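Local coordinates for protein probable oxidoreductase (Pseudomonas aeruginosa, PDB 4B7C) that probably catalyses an NADP-dependent oxidation or reduction, as a member of the medium-chain dehydrogenase/reductase family, at residues A129-D143 and Y283-W297. Numbering follows the deposited sequence.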
ATOM      1  N   ALA B 129      25.782  -9.013  -4.490  1.00 31.34           N
ATOM      2  CA  ALA B 129      25.333  -8.209  -5.631  1.00 30.30           C
ATOM      3  C   ALA B 129      24.877  -9.072  -6.813  1.00 30.09           C
ATOM      4  O   ALA B 129      23.939  -8.704  -7.545  1.00 29.83           O
ATOM      5  CB  ALA B 129      26.428  -7.247  -6.059  1.00 30.63           C
ATOM      6  N   LEU B 130      25.518 -10.231  -6.980  1.00 30.61           N
ATOM      7  CA  LEU B 130      25.149 -11.178  -8.051  1.00 30.22           C
ATOM      8  C   LEU B 130      24.345 -12.354  -7.493  1.00 30.26           C
ATOM      9  O   LEU B 130      24.232 -13.418  -8.114  1.00 31.90           O
ATOM     10  CB  LEU B 130      26.399 -11.695  -8.786  1.00 29.98           C
ATOM     11  CG  LEU B 130      27.121 -10.628  -9.621  1.00 30.39           C
ATOM     12  CD1 LEU B 130      28.480 -11.145 -10.146  1.00 29.57           C
ATOM     13  CD2 LEU B 130      26.268 -10.082 -10.756  1.00 29.76           C
ATOM     14  N   GLY B 131      23.803 -12.159  -6.294  1.00 28.05           N
ATOM     15  CA  GLY B 131      22.928 -13.119  -5.643  1.00 28.01           C
ATOM     16  C   GLY B 131      21.555 -12.528  -5.322  1.00 29.06           C
ATOM     17  O   GLY B 131      21.121 -11.550  -5.925  1.00 28.87           O
ATOM     18  N   MET B 132      20.878 -13.120  -4.348  1.00 30.39           N
ATOM     19  CA  MET B 132      19.496 -12.766  -4.034  1.00 32.16           C
ATOM     20  C   MET B 132      19.350 -11.366  -3.452  1.00 30.53           C
ATOM     21  O   MET B 132      18.347 -10.712  -3.678  1.00 28.95           O
ATOM     22  CB  MET B 132      18.845 -13.807  -3.111  1.00 36.87           C
ATOM     23  CG  MET B 132      18.525 -15.141  -3.795  1.00 41.94           C
ATOM     24  SD  MET B 132      17.624 -15.044  -5.355  1.00 46.89           S
ATOM     25  CE  MET B 132      18.954 -14.984  -6.553  1.00 46.30           C
ATOM     26  N   THR B 133      20.325 -10.894  -2.684  1.00 29.71           N
ATOM     27  CA  THR B 133      20.242  -9.531  -2.138  1.00 30.89           C
ATOM     28  C   THR B 133      20.333  -8.507  -3.257  1.00 29.76           C
ATOM     29  O   THR B 133      19.549  -7.558  -3.323  1.00 29.95           O
ATOM     30  CB  THR B 133      21.313  -9.249  -1.067  1.00 32.25           C
ATOM     31  OG1 THR B 133      22.602  -9.493  -1.609  1.00 34.69           O
ATOM     32  CG2 THR B 133      21.095 -10.131   0.160  1.00 29.94           C
ATOM     33  N   GLY B 134      21.286  -8.718  -4.156  1.00 31.27           N
ATOM     34  CA  GLY B 134      21.490  -7.831  -5.305  1.00 30.00           C
ATOM     35  C   GLY B 134      20.317  -7.843  -6.275  1.00 30.09           C
ATOM     36  O   GLY B 134      19.884  -6.796  -6.759  1.00 29.20           O
ATOM     37  N   MET B 135      19.792  -9.031  -6.550  1.00 28.92           N
ATOM     38  CA  MET B 135      18.619  -9.160  -7.431  1.00 30.04           C
ATOM     39  C   MET B 135      17.336  -8.630  -6.762  1.00 28.15           C
ATOM     40  O   MET B 135      16.445  -8.135  -7.433  1.00 27.76           O
ATOM     41  CB  MET B 135      18.423 -10.599  -7.889  1.00 31.94           C
ATOM     42  CG  MET B 135      19.466 -11.094  -8.892  1.00 34.39           C
ATOM     43  SD  MET B 135      19.652 -10.074 -10.363  1.00 36.47           S
ATOM     44  CE  MET B 135      20.763  -8.747  -9.864  1.00 36.00           C
ATOM     45  N   THR B 136      17.253  -8.729  -5.440  1.00 27.33           N
ATOM     46  CA  THR B 136      16.147  -8.096  -4.706  1.00 28.20           C
ATOM     47  C   THR B 136      16.176  -6.584  -4.967  1.00 28.37           C
ATOM     48  O   THR B 136      15.177  -5.988  -5.343  1.00 27.82           O
ATOM     49  CB  THR B 136      16.215  -8.366  -3.194  1.00 27.26           C
ATOM     50  OG1 THR B 136      16.033  -9.756  -2.964  1.00 25.31           O
ATOM     51  CG2 THR B 136      15.112  -7.569  -2.406  1.00 24.81           C
ATOM     52  N   ALA B 137      17.348  -5.981  -4.778  1.00 30.46           N
ATOM     53  CA  ALA B 137      17.534  -4.544  -5.011  1.00 29.88           C
ATOM     54  C   ALA B 137      17.158  -4.191  -6.433  1.00 29.91           C
ATOM     55  O   ALA B 137      16.423  -3.239  -6.682  1.00 30.40           O
ATOM     56  CB  ALA B 137      18.987  -4.124  -4.725  1.00 29.33           C
ATOM     57  N   TYR B 138      17.693  -4.962  -7.367  1.00 28.46           N
ATOM     58  CA  TYR B 138      17.520  -4.707  -8.792  1.00 28.25           C
ATOM     59  C   TYR B 138      16.046  -4.726  -9.202  1.00 28.46           C
ATOM     60  O   TYR B 138      15.532  -3.751  -9.766  1.00 28.75           O
ATOM     61  CB  TYR B 138      18.289  -5.770  -9.584  1.00 29.42           C
ATOM     62  CG  TYR B 138      18.312  -5.561 -11.070  1.00 29.83           C
ATOM     63  CD1 TYR B 138      19.317  -4.802 -11.669  1.00 29.83           C
ATOM     64  CD2 TYR B 138      17.358  -6.157 -11.894  1.00 30.31           C
ATOM     65  CE1 TYR B 138      19.346  -4.619 -13.037  1.00 29.15           C
ATOM     66  CE2 TYR B 138      17.386  -5.981 -13.269  1.00 31.10           C
ATOM     67  CZ  TYR B 138      18.381  -5.210 -13.832  1.00 31.55           C
ATOM     68  OH  TYR B 138      18.425  -5.039 -15.193  1.00 33.45           O
ATOM     69  N   PHE B 139      15.368  -5.826  -8.907  1.00 27.46           N
ATOM     70  CA  PHE B 139      13.978  -5.976  -9.351  1.00 28.79           C
ATOM     71  C   PHE B 139      12.996  -5.138  -8.523  1.00 28.54           C
ATOM     72  O   PHE B 139      12.088  -4.531  -9.074  1.00 30.46           O
ATOM     73  CB  PHE B 139      13.571  -7.450  -9.426  1.00 29.25           C
ATOM     74  CG  PHE B 139      14.247  -8.180 -10.545  1.00 28.87           C
ATOM     75  CD1 PHE B 139      13.936  -7.884 -11.855  1.00 29.63           C
ATOM     76  CD2 PHE B 139      15.225  -9.121 -10.289  1.00 29.86           C
ATOM     77  CE1 PHE B 139      14.584  -8.522 -12.897  1.00 30.11           C
ATOM     78  CE2 PHE B 139      15.886  -9.758 -11.327  1.00 31.11           C
ATOM     79  CZ  PHE B 139      15.565  -9.461 -12.630  1.00 29.79           C
ATOM     80  N   ALA B 140      13.201  -5.085  -7.220  1.00 29.34           N
ATOM     81  CA  ALA B 140      12.331  -4.289  -6.340  1.00 29.89           C
ATOM     82  C   ALA B 140      12.379  -2.813  -6.715  1.00 31.55           C
ATOM     83  O   ALA B 140      11.341  -2.174  -6.905  1.00 28.12           O
ATOM     84  CB  ALA B 140      12.703  -4.497  -4.890  1.00 28.57           C
ATOM     85  N   LEU B 141      13.587  -2.276  -6.883  1.00 32.43           N
ATOM     86  CA  LEU B 141      13.729  -0.864  -7.246  1.00 33.06           C
ATOM     87  C   LEU B 141      13.183  -0.583  -8.626  1.00 33.36           C
ATOM     88  O   LEU B 141      12.344   0.288  -8.801  1.00 35.87           O
ATOM     89  CB  LEU B 141      15.195  -0.394  -7.181  1.00 34.21           C
ATOM     90  CG  LEU B 141      15.398   1.085  -7.553  1.00 34.51           C
ATOM     91  CD1 LEU B 141      14.741   1.974  -6.499  1.00 33.08           C
ATOM     92  CD2 LEU B 141      16.875   1.449  -7.705  1.00 35.89           C
ATOM     93  N   LEU B 142      13.662  -1.326  -9.608  1.00 33.46           N
ATOM     94  CA  LEU B 142      13.372  -1.012 -11.008  1.00 32.70           C
ATOM     95  C   LEU B 142      11.974  -1.418 -11.476  1.00 32.53           C
ATOM     96  O   LEU B 142      11.333  -0.689 -12.236  1.00 32.52           O
ATOM     97  CB  LEU B 142      14.428  -1.633 -11.928  1.00 33.48           C
ATOM     98  CG  LEU B 142      15.875  -1.173 -11.683  1.00 35.37           C
ATOM     99  CD1 LEU B 142      16.836  -1.908 -12.617  1.00 32.59           C
ATOM    100  CD2 LEU B 142      16.003   0.339 -11.828  1.00 35.24           C
ATOM    101  N   ASP B 143      11.506  -2.582 -11.045  1.00 33.16           N
ATOM    102  CA  ASP B 143      10.186  -3.059 -11.489  1.00 34.38           C
ATOM    103  C   ASP B 143       9.030  -2.508 -10.639  1.00 33.79           C
ATOM    104  O   ASP B 143       7.976  -2.197 -11.163  1.00 34.02           O
ATOM    105  CB  ASP B 143      10.122  -4.583 -11.527  1.00 35.16           C
ATOM    106  CG  ASP B 143       8.871  -5.084 -12.230  1.00 34.95           C
ATOM    107  OD1 ASP B 143       8.740  -4.829 -13.447  1.00 35.43           O
ATOM    108  OD2 ASP B 143       8.027  -5.712 -11.551  1.00 33.90           O
ATOM    109  N   TYR B 283      10.843 -13.201  -9.699  1.00 29.85           N
ATOM    110  CA  TYR B 283      11.552 -12.693 -10.882  1.00 29.97           C
ATOM    111  C   TYR B 283      12.573 -13.687 -11.472  1.00 29.81           C
ATOM    112  O   TYR B 283      13.355 -13.319 -12.345  1.00 30.16           O
ATOM    113  CB  TYR B 283      12.246 -11.363 -10.543  1.00 30.05           C
ATOM    114  CG  TYR B 283      11.291 -10.228 -10.281  1.00 28.90           C
ATOM    115  CD1 TYR B 283      10.731 -10.049  -9.020  1.00 29.89           C
ATOM    116  CD2 TYR B 283      10.907  -9.360 -11.293  1.00 28.35           C
ATOM    117  CE1 TYR B 283       9.838  -9.012  -8.763  1.00 28.36           C
ATOM    118  CE2 TYR B 283      10.010  -8.333 -11.044  1.00 29.17           C
ATOM    119  CZ  TYR B 283       9.477  -8.175  -9.765  1.00 28.45           C
ATOM    120  OH  TYR B 283       8.606  -7.139  -9.492  1.00 28.91           O
ATOM    121  N   ALA B 284      12.511 -14.938 -11.030  1.00 29.57           N
ATOM    122  CA  ALA B 284      13.474 -15.980 -11.424  1.00 30.96           C
ATOM    123  C   ALA B 284      13.723 -16.050 -12.928  1.00 33.06           C
ATOM    124  O   ALA B 284      14.860 -16.173 -13.354  1.00 32.23           O
ATOM    125  CB  ALA B 284      13.053 -17.354 -10.895  1.00 30.04           C
ATOM    126  N   GLN B 285      12.665 -15.943 -13.715  1.00 33.55           N
ATOM    127  CA  GLN B 285      12.781 -16.019 -15.172  1.00 34.34           C
ATOM    128  C   GLN B 285      13.607 -14.888 -15.780  1.00 34.22           C
ATOM    129  O   GLN B 285      14.082 -15.000 -16.900  1.00 31.70           O
ATOM    130  CB  GLN B 285      11.394 -16.031 -15.807  1.00 34.21           C
ATOM    131  CG  GLN B 285      11.350 -16.252 -17.325  1.00 37.22           C
ATOM    132  CD  GLN B 285       9.953 -16.403 -17.906  1.00 37.18           C
ATOM    133  OE1 GLN B 285       8.998 -16.775 -17.217  1.00 43.09           O
ATOM    134  NE2 GLN B 285       9.842 -16.136 -19.195  1.00 34.97           N
ATOM    135  N   ARG B 286      13.734 -13.796 -15.043  1.00 33.62           N
ATOM    136  CA  ARG B 286      14.447 -12.617 -15.527  1.00 33.24           C
ATOM    137  C   ARG B 286      15.839 -12.485 -14.914  1.00 31.19           C
ATOM    138  O   ARG B 286      16.542 -11.530 -15.198  1.00 32.08           O
ATOM    139  CB  ARG B 286      13.616 -11.362 -15.272  1.00 35.53           C
ATOM    140  CG  ARG B 286      12.370 -11.298 -16.151  1.00 38.49           C
ATOM    141  CD  ARG B 286      11.392 -10.234 -15.679  1.00 41.82           C
ATOM    142  NE  ARG B 286      11.949  -8.882 -15.807  1.00 45.34           N
ATOM    143  CZ  ARG B 286      11.332  -7.745 -15.472  1.00 48.51           C
ATOM    144  NH1 ARG B 286      10.102  -7.751 -14.968  1.00 46.78           N
ATOM    145  NH2 ARG B 286      11.952  -6.583 -15.644  1.00 48.57           N
ATOM    146  N   PHE B 287      16.236 -13.455 -14.096  1.00 29.78           N
ATOM    147  CA  PHE B 287      17.561 -13.435 -13.471  1.00 31.71           C
ATOM    148  C   PHE B 287      18.724 -13.275 -14.470  1.00 32.70           C
ATOM    149  O   PHE B 287      19.590 -12.445 -14.252  1.00 31.78           O
ATOM    150  CB  PHE B 287      17.808 -14.667 -12.595  1.00 30.35           C
ATOM    151  CG  PHE B 287      17.064 -14.661 -11.279  1.00 32.87           C
ATOM    152  CD1 PHE B 287      16.343 -13.547 -10.845  1.00 32.45           C
ATOM    153  CD2 PHE B 287      17.105 -15.785 -10.461  1.00 33.28           C
ATOM    154  CE1 PHE B 287      15.682 -13.564  -9.628  1.00 34.19           C
ATOM    155  CE2 PHE B 287      16.450 -15.808  -9.239  1.00 34.61           C
ATOM    156  CZ  PHE B 287      15.732 -14.696  -8.826  1.00 33.62           C
ATOM    157  N   PRO B 288      18.722 -14.029 -15.577  1.00 33.76           N
ATOM    158  CA  PRO B 288      19.850 -13.884 -16.510  1.00 35.62           C
ATOM    159  C   PRO B 288      20.104 -12.467 -17.008  1.00 37.04           C
ATOM    160  O   PRO B 288      21.252 -12.030 -17.020  1.00 38.75           O
ATOM    161  CB  PRO B 288      19.468 -14.807 -17.673  1.00 35.68           C
ATOM    162  CG  PRO B 288      18.609 -15.847 -17.040  1.00 33.57           C
ATOM    163  CD  PRO B 288      17.789 -15.078 -16.022  1.00 34.30           C
ATOM    164  N   GLU B 289      19.059 -11.739 -17.383  1.00 39.12           N
ATOM    165  CA  GLU B 289      19.257 -10.358 -17.869  1.00 40.71           C
ATOM    166  C   GLU B 289      19.645  -9.426 -16.727  1.00 39.13           C
ATOM    167  O   GLU B 289      20.473  -8.548 -16.900  1.00 37.54           O
ATOM    168  CB  GLU B 289      18.078  -9.792 -18.671  1.00 47.55           C
ATOM    169  CG  GLU B 289      16.713 -10.052 -18.128  1.00 52.86           C
ATOM    170  CD  GLU B 289      16.233 -11.194 -19.019  1.00 57.91           C
ATOM    171  OE1 GLU B 289      16.555 -12.364 -18.784  1.00 55.32           O
ATOM    172  OE2 GLU B 289      15.713 -10.879 -20.121  1.00 66.02           O
ATOM    173  N   GLY B 290      19.070  -9.655 -15.557  1.00 36.13           N
ATOM    174  CA  GLY B 290      19.399  -8.879 -14.368  1.00 34.53           C
ATOM    175  C   GLY B 290      20.843  -9.070 -13.905  1.00 33.57           C
ATOM    176  O   GLY B 290      21.564  -8.101 -13.651  1.00 30.80           O
ATOM    177  N   LEU B 291      21.256 -10.326 -13.821  1.00 32.53           N
ATOM    178  CA  LEU B 291      22.632 -10.678 -13.471  1.00 34.71           C
ATOM    179  C   LEU B 291      23.622 -10.110 -14.495  1.00 36.17           C
ATOM    180  O   LEU B 291      24.671  -9.586 -14.129  1.00 33.27           O
ATOM    181  CB  LEU B 291      22.814 -12.196 -13.372  1.00 32.48           C
ATOM    182  CG  LEU B 291      22.104 -12.823 -12.153  1.00 33.98           C
ATOM    183  CD1 LEU B 291      22.135 -14.347 -12.171  1.00 31.43           C
ATOM    184  CD2 LEU B 291      22.659 -12.310 -10.827  1.00 33.25           C
ATOM    185  N   LYS B 292      23.270 -10.216 -15.770  1.00 37.54           N
ATOM    186  CA  LYS B 292      24.126  -9.723 -16.854  1.00 42.01           C
ATOM    187  C   LYS B 292      24.355  -8.218 -16.708  1.00 42.34           C
ATOM    188  O   LYS B 292      25.481  -7.756 -16.818  1.00 39.54           O
ATOM    189  CB  LYS B 292      23.519 -10.045 -18.228  1.00 47.33           C
ATOM    190  CG  LYS B 292      24.403  -9.685 -19.419  1.00 49.89           C
ATOM    191  CD  LYS B 292      23.667  -9.878 -20.745  1.00 55.40           C
ATOM    192  CE  LYS B 292      24.407  -9.224 -21.908  1.00 59.20           C
ATOM    193  NZ  LYS B 292      23.562  -9.097 -23.127  1.00 66.01           N
ATOM    194  N   GLU B 293      23.288  -7.460 -16.479  1.00 40.58           N
ATOM    195  CA  GLU B 293      23.420  -6.013 -16.333  1.00 42.19           C
ATOM    196  C   GLU B 293      24.209  -5.651 -15.075  1.00 43.82           C
ATOM    197  O   GLU B 293      25.097  -4.808 -15.122  1.00 41.57           O
ATOM    198  CB  GLU B 293      22.077  -5.294 -16.324  1.00 45.73           C
ATOM    199  CG  GLU B 293      22.247  -3.786 -16.212  1.00 48.85           C
ATOM    200  CD  GLU B 293      21.036  -2.997 -16.663  1.00 51.85           C
ATOM    201  OE1 GLU B 293      19.930  -3.259 -16.158  1.00 50.07           O
ATOM    202  OE2 GLU B 293      21.202  -2.081 -17.491  1.00 53.00           O
ATOM    203  N   MET B 294      23.886  -6.306 -13.964  1.00 40.89           N
ATOM    204  CA  MET B 294      24.601  -6.091 -12.697  1.00 40.53           C
ATOM    205  C   MET B 294      26.103  -6.348 -12.858  1.00 40.04           C
ATOM    206  O   MET B 294      26.924  -5.578 -12.379  1.00 35.42           O
ATOM    207  CB  MET B 294      24.042  -6.995 -11.594  1.00 42.19           C
ATOM    208  CG  MET B 294      24.709  -6.822 -10.232  1.00 43.92           C
ATOM    209  SD  MET B 294      24.357  -5.204  -9.474  1.00 48.89           S
ATOM    210  CE  MET B 294      22.571  -5.357  -9.373  1.00 40.24           C
ATOM    211  N   ALA B 295      26.445  -7.435 -13.538  1.00 38.92           N
ATOM    212  CA  ALA B 295      27.849  -7.799 -13.797  1.00 41.56           C
ATOM    213  C   ALA B 295      28.612  -6.696 -14.545  1.00 42.15           C
ATOM    214  O   ALA B 295      29.764  -6.419 -14.234  1.00 42.69           O
ATOM    215  CB  ALA B 295      27.938  -9.119 -14.567  1.00 39.94           C
ATOM    216  N   THR B 296      27.973  -6.069 -15.525  1.00 42.83           N
ATOM    217  CA  THR B 296      28.617  -4.988 -16.282  1.00 47.10           C
ATOM    218  C   THR B 296      28.800  -3.732 -15.412  1.00 47.76           C
ATOM    219  O   THR B 296      29.822  -3.054 -15.496  1.00 50.60           O
ATOM    220  CB  THR B 296      27.856  -4.636 -17.575  1.00 47.24           C
ATOM    221  OG1 THR B 296      26.610  -4.018 -17.253  1.00 58.19           O
ATOM    222  CG2 THR B 296      27.597  -5.886 -18.392  1.00 42.83           C
ATOM    223  N   TRP B 297      27.815  -3.424 -14.578  1.00 46.35           N
ATOM    224  CA  TRP B 297      27.932  -2.284 -13.657  1.00 44.04           C
ATOM    225  C   TRP B 297      29.095  -2.484 -12.727  1.00 44.39           C
ATOM    226  O   TRP B 297      29.878  -1.565 -12.482  1.00 42.25           O
ATOM    227  CB  TRP B 297      26.657  -2.078 -12.840  1.00 43.29           C
ATOM    228  CG  TRP B 297      25.513  -1.429 -13.601  1.00 44.18           C
ATOM    229  CD1 TRP B 297      25.585  -0.570 -14.695  1.00 43.37           C
ATOM    230  CD2 TRP B 297      24.085  -1.544 -13.311  1.00 42.93           C
ATOM    231  NE1 TRP B 297      24.337  -0.174 -15.105  1.00 42.76           N
ATOM    232  CE2 TRP B 297      23.394  -0.714 -14.313  1.00 43.09           C
ATOM    233  CE3 TRP B 297      23.337  -2.235 -12.366  1.00 44.76           C
ATOM    234  CZ2 TRP B 297      22.018  -0.601 -14.350  1.00 43.82           C
ATOM    235  CZ3 TRP B 297      21.949  -2.105 -12.415  1.00 43.60           C
ATOM    236  CH2 TRP B 297      21.306  -1.308 -13.381  1.00 45.23           C
TER
HETATM  237  O   HOH W   1      12.149  -4.325 -13.996  1.00 61.95           O
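Phe-139 and Tyr-283 both turn CG anti to their own carbonyl carbon, and this lays their rings against each other. Tyr-138 instead has CG anti to its N (chi1 -174°), which carries its ring to Glu-293 and Trp-297. The Phe-139 and Tyr-283 planes are nearly parallel, 16° apart, but displaced. Each ring therefore takes the other's CB over its face in a CH-pi contact. Phe-139 CB lies 3.7 Å from the centroid of the Tyr-283 ring. The other face of the Phe-139 ring is covered by Tyr-138. At the edge of the Phe-139 ring sits the carbonyl oxygen of Arg-286.

The Tyr-283 hydroxyl donates to Asp-143 OD2 at 2.6 Å, on the anti side and somewhat out of the carboxylate plane. The other oxygen, Asp-143 OD1, forms a long salt bridge of 3.6 Å with Arg-286 NH1.

Helices 132-143 and 287-297 cross steeply, with 102° between their directions. Helix 132-143 also packs on helix 161-172 and strand 219-224 of the Rossmann-type parallel sheet. Met-132 and Leu-291 both touch Tyr-114 of the GroES-like N-terminal domain. The helix pair thus lies where the two domains of a medium-chain dehydrogenase/reductase meet. Met-135 and Tyr-138 are knobs in holes of helix 287-297. Gly-290 belongs to both holes, and its CA lies over the Tyr-138 ring face, 4.1 Å from the centroid.

Tyr-138 OH donates to Glu-293 OE1 at 2.5 Å, again anti and slightly out of plane. Trp-297 CZ3 meets the same ring at its edge, 3.7 Å from Tyr-138 CE1.

The doubly bent chain of Met-135 sets SD 3.8 Å from Leu-291 CD2 and CE against Met-294 CE. Just before helix 132-143, Leu-130 CD2 packs on Met-294 CG at 3.7 Å. Met-132 makes an oblique Met-aromatic contact with the Phe-287 ring.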